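Local structure of probable ribonuclease HepT (Haemophilus influenzae, 1JOG) at residues K98-T109 against V121-S132. The protein is probably an RNase, the toxin of a type VII toxin-antitoxin system, neutralised by its cognate antitoxin MntA, and forms a homodimer. Numbering follows the deposited sequence.
Sequences KWVAYRDMRNIT and VYAQIDDFLIES
Tyr102 lays one ring face against the edge of Phe128, part of an aromatic cluster with Trp99 that joins helix 96-106 to helix 125-140 in this all-helical HepT fold. The axes of helix 98-106 and helix 125-132 come within 11.3 Å and cross obliquely, their directions 134° apart. Phe128 CD1 stands over the middle of the Tyr102 ring, 3.6 Å from CD1 of Tyr102, with the two planes at 81°. Phe128 gets there because its CG is anti to the backbone N, and its ring also meets Trp99 obliquely; Phe50 of helix 36-68 packs against it edge-to-face. Toward Val121 the packing is largely apolar: the selenomethionine Met105 bends at its far end, bringing CE to 4.1 Å from Val121 CG1, while Ile108 and Thr109, in the RX(4)HXY motif, border the same valine. The opposite end, around Lys98 and Glu131, is more open to solvent, with a bridging water. Lys98 lays its methylenes across the Glu131 carboxylate, but its amine, less surely placed, forms a salt bridge with Asp95. The water accepts a weak bond from Trp99 NE1 and donates to Glu131 OE2. Between these zones, Tyr102 OH donates to Asp127 OD1 at 2.6 Å, reaching that oxygen from above the carboxylate plane, 61° out of it.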
# COMPACT_ATOMS: atom_id res chain seq x y z
N LYS A 98 -18.16 -11.73 2.05
CA LYS A 98 -16.71 -11.74 2.31
C LYS A 98 -15.87 -10.75 1.45
O LYS A 98 -14.95 -10.07 1.96
CB LYS A 98 -16.17 -13.13 2.05
CG LYS A 98 -16.48 -14.10 3.10
CD LYS A 98 -15.93 -15.43 2.73
CE LYS A 98 -16.61 -16.48 3.58
NZ LYS A 98 -17.97 -16.77 3.04
N TRP A 99 -16.15 -10.68 0.14
CA TRP A 99 -15.39 -9.74 -0.69
C TRP A 99 -15.78 -8.34 -0.31
O TRP A 99 -14.96 -7.43 -0.34
CB TRP A 99 -15.62 -10.01 -2.17
CG TRP A 99 -14.94 -11.29 -2.54
CD1 TRP A 99 -15.48 -12.59 -2.55
CD2 TRP A 99 -13.58 -11.43 -2.87
NE1 TRP A 99 -14.51 -13.49 -2.86
CE2 TRP A 99 -13.33 -12.81 -3.08
CE3 TRP A 99 -12.53 -10.53 -3.01
CZ2 TRP A 99 -12.08 -13.30 -3.41
CZ3 TRP A 99 -11.28 -11.05 -3.31
CH2 TRP A 99 -11.06 -12.39 -3.51
N VAL A 100 -17.03 -8.18 0.15
CA VAL A 100 -17.46 -6.87 0.57
C VAL A 100 -16.62 -6.48 1.80
O VAL A 100 -16.18 -5.34 1.96
CB VAL A 100 -18.95 -6.86 0.91
CG1 VAL A 100 -19.28 -5.59 1.64
CG2 VAL A 100 -19.77 -6.91 -0.35
N ALA A 101 -16.37 -7.46 2.65
CA ALA A 101 -15.58 -7.22 3.84
C ALA A 101 -14.11 -7.02 3.43
O ALA A 101 -13.41 -6.21 4.03
CB ALA A 101 -15.75 -8.43 4.86
N TYR A 102 -13.61 -7.76 2.43
CA TYR A 102 -12.20 -7.55 1.99
C TYR A 102 -11.96 -6.09 1.48
O TYR A 102 -10.91 -5.51 1.66
CB TYR A 102 -11.86 -8.58 0.92
CG TYR A 102 -11.90 -10.01 1.43
CD1 TYR A 102 -12.15 -11.08 0.56
CD2 TYR A 102 -11.69 -10.29 2.78
CE1 TYR A 102 -12.19 -12.36 1.03
CE2 TYR A 102 -11.73 -11.54 3.26
CZ TYR A 102 -11.99 -12.59 2.40
OH TYR A 102 -12.17 -13.88 2.93
N ARG A 103 -12.97 -5.48 0.89
CA ARG A 103 -12.82 -4.09 0.52
C ARG A 103 -12.80 -3.17 1.80
O ARG A 103 -11.98 -2.26 1.88
CB ARG A 103 -13.97 -3.68 -0.41
CG ARG A 103 -13.74 -2.28 -0.84
CD ARG A 103 -14.68 -1.78 -1.91
NE ARG A 103 -16.02 -1.69 -1.40
CZ ARG A 103 -17.00 -1.04 -2.00
NH1 ARG A 103 -16.76 -0.42 -3.15
NH2 ARG A 103 -18.21 -1.05 -1.45
N ASP A 104 -13.73 -3.34 2.75
CA ASP A 104 -13.70 -2.53 3.99
C ASP A 104 -12.26 -2.70 4.59
O ASP A 104 -11.57 -1.73 4.90
CB ASP A 104 -14.78 -2.94 4.99
CG ASP A 104 -16.26 -2.84 4.44
OD1 ASP A 104 -16.67 -1.93 3.63
OD2 ASP A 104 -17.05 -3.71 4.90
N MSE A 105 -11.77 -3.91 4.61
CA MSE A 105 -10.41 -4.17 5.05
C MSE A 105 -9.47 -3.32 4.12
O MSE A 105 -8.66 -2.47 4.60
CB MSE A 105 -10.13 -5.65 4.89
CG MSE A 105 -9.06 -6.26 5.74
SE MSE A 105 -9.13 -8.18 5.50
CE MSE A 105 -7.28 -8.62 5.01
N ARG A 106 -9.61 -3.51 2.81
CA ARG A 106 -8.72 -2.74 1.95
C ARG A 106 -8.73 -1.24 2.17
O ARG A 106 -7.64 -0.65 2.17
CB ARG A 106 -8.85 -2.98 0.46
CG ARG A 106 -7.67 -2.21 -0.13
CD ARG A 106 -7.45 -2.36 -1.54
NE ARG A 106 -6.26 -1.63 -1.98
CZ ARG A 106 -5.84 -0.51 -1.40
NH1 ARG A 106 -6.46 0.02 -0.35
NH2 ARG A 106 -4.83 0.12 -1.95
N ASN A 107 -9.92 -0.66 2.37
CA ASN A 107 -10.09 0.79 2.62
C ASN A 107 -9.60 1.26 3.98
O ASN A 107 -9.78 2.42 4.26
CB ASN A 107 -11.55 1.22 2.56
CG ASN A 107 -12.21 0.97 1.14
OD1 ASN A 107 -11.56 1.14 0.10
ND2 ASN A 107 -13.50 0.60 1.12
N ILE A 108 -9.06 0.39 4.85
CA ILE A 108 -8.51 0.89 6.11
C ILE A 108 -7.01 0.59 6.19
O ILE A 108 -6.34 0.94 7.16
CB ILE A 108 -9.21 0.27 7.37
CG1 ILE A 108 -9.12 -1.27 7.37
CG2 ILE A 108 -10.60 0.78 7.39
CD1 ILE A 108 -9.95 -1.94 8.37
N THR A 109 -6.47 -0.11 5.18
CA THR A 109 -5.05 -0.41 5.22
C THR A 109 -4.23 0.88 5.21
O THR A 109 -3.07 0.84 5.61
CB THR A 109 -4.60 -1.30 4.08
OG1 THR A 109 -4.76 -0.61 2.86
CG2 THR A 109 -5.39 -2.59 4.08
N VAL A 121 -5.64 -6.23 10.78
CA VAL A 121 -5.81 -6.54 9.39
C VAL A 121 -5.01 -7.80 9.05
O VAL A 121 -5.45 -8.66 8.27
CB VAL A 121 -5.38 -5.33 8.50
CG1 VAL A 121 -5.17 -5.74 7.03
CG2 VAL A 121 -6.43 -4.25 8.62
N TYR A 122 -3.87 -7.97 9.69
CA TYR A 122 -3.05 -9.13 9.32
C TYR A 122 -3.72 -10.42 9.75
O TYR A 122 -3.69 -11.42 9.06
CB TYR A 122 -1.67 -8.97 9.92
CG TYR A 122 -0.74 -10.15 9.65
CD1 TYR A 122 -0.02 -10.21 8.46
CD2 TYR A 122 -0.69 -11.24 10.52
CE1 TYR A 122 0.75 -11.38 8.11
CE2 TYR A 122 0.10 -12.43 10.22
CZ TYR A 122 0.81 -12.47 8.99
OH TYR A 122 1.62 -13.56 8.65
N ALA A 123 -4.34 -10.39 10.90
CA ALA A 123 -5.03 -11.54 11.43
C ALA A 123 -6.12 -12.05 10.44
O ALA A 123 -6.57 -13.19 10.50
CB ALA A 123 -5.69 -11.14 12.77
N GLN A 124 -6.62 -11.17 9.59
CA GLN A 124 -7.68 -11.55 8.68
C GLN A 124 -7.11 -12.16 7.40
O GLN A 124 -7.87 -12.67 6.60
CB GLN A 124 -8.56 -10.28 8.33
CG GLN A 124 -9.20 -9.53 9.51
CD GLN A 124 -9.94 -8.21 9.13
OE1 GLN A 124 -10.50 -8.07 8.04
NE2 GLN A 124 -9.97 -7.24 10.06
N ILE A 125 -5.78 -12.19 7.25
CA ILE A 125 -5.18 -12.69 6.02
C ILE A 125 -5.35 -14.16 5.67
O ILE A 125 -5.51 -14.47 4.48
CB ILE A 125 -3.72 -12.25 5.92
CG1 ILE A 125 -3.74 -10.75 5.71
CG2 ILE A 125 -2.94 -12.96 4.79
CD1 ILE A 125 -2.37 -10.14 5.81
N ASP A 126 -5.31 -15.03 6.69
CA ASP A 126 -5.54 -16.47 6.55
C ASP A 126 -6.88 -16.77 5.81
O ASP A 126 -6.90 -17.58 4.90
CB ASP A 126 -5.70 -17.10 7.92
CG ASP A 126 -4.46 -16.96 8.75
OD1 ASP A 126 -3.41 -17.45 8.30
OD2 ASP A 126 -4.54 -16.37 9.86
N ASP A 127 -7.97 -16.11 6.23
CA ASP A 127 -9.26 -16.32 5.60
C ASP A 127 -9.17 -15.77 4.18
O ASP A 127 -9.62 -16.38 3.23
CB ASP A 127 -10.39 -15.61 6.35
CG ASP A 127 -11.71 -15.48 5.50
OD1 ASP A 127 -12.42 -14.40 5.51
OD2 ASP A 127 -12.05 -16.49 4.81
N PHE A 128 -8.54 -14.61 4.05
CA PHE A 128 -8.42 -14.04 2.74
C PHE A 128 -7.75 -15.07 1.87
O PHE A 128 -8.16 -15.33 0.76
CB PHE A 128 -7.58 -12.75 2.70
CG PHE A 128 -7.47 -12.17 1.31
CD1 PHE A 128 -8.57 -11.53 0.74
CD2 PHE A 128 -6.31 -12.28 0.58
CE1 PHE A 128 -8.50 -10.99 -0.56
CE2 PHE A 128 -6.21 -11.74 -0.71
CZ PHE A 128 -7.31 -11.09 -1.28
N LEU A 129 -6.71 -15.71 2.38
CA LEU A 129 -6.11 -16.69 1.52
C LEU A 129 -7.06 -17.79 1.07
O LEU A 129 -7.02 -18.19 -0.08
CB LEU A 129 -4.87 -17.25 2.16
CG LEU A 129 -3.74 -16.21 2.10
CD1 LEU A 129 -2.73 -16.80 3.01
CD2 LEU A 129 -3.10 -15.89 0.66
N ILE A 130 -7.94 -18.28 1.94
CA ILE A 130 -8.85 -19.35 1.53
C ILE A 130 -9.74 -18.88 0.37
O ILE A 130 -9.78 -19.50 -0.69
CB ILE A 130 -9.71 -19.77 2.67
CG1 ILE A 130 -8.88 -20.62 3.60
CG2 ILE A 130 -10.93 -20.49 2.18
CD1 ILE A 130 -9.08 -20.26 5.07
N GLU A 131 -10.44 -17.77 0.58
CA GLU A 131 -11.35 -17.21 -0.44
C GLU A 131 -10.71 -16.83 -1.75
O GLU A 131 -11.22 -17.13 -2.83
CB GLU A 131 -12.08 -15.94 0.08
CG GLU A 131 -13.10 -16.20 1.18
CD GLU A 131 -14.07 -17.33 0.83
OE1 GLU A 131 -14.13 -18.34 1.57
OE2 GLU A 131 -14.75 -17.20 -0.19
N SER A 132 -9.60 -16.12 -1.62
CA SER A 132 -8.85 -15.63 -2.77
C SER A 132 -8.38 -16.85 -3.55
O SER A 132 -8.39 -16.85 -4.76
CB SER A 132 -7.68 -14.71 -2.32
OG SER A 132 -6.67 -15.39 -1.60
O HOH W 1 -16.28 -15.64 -1.65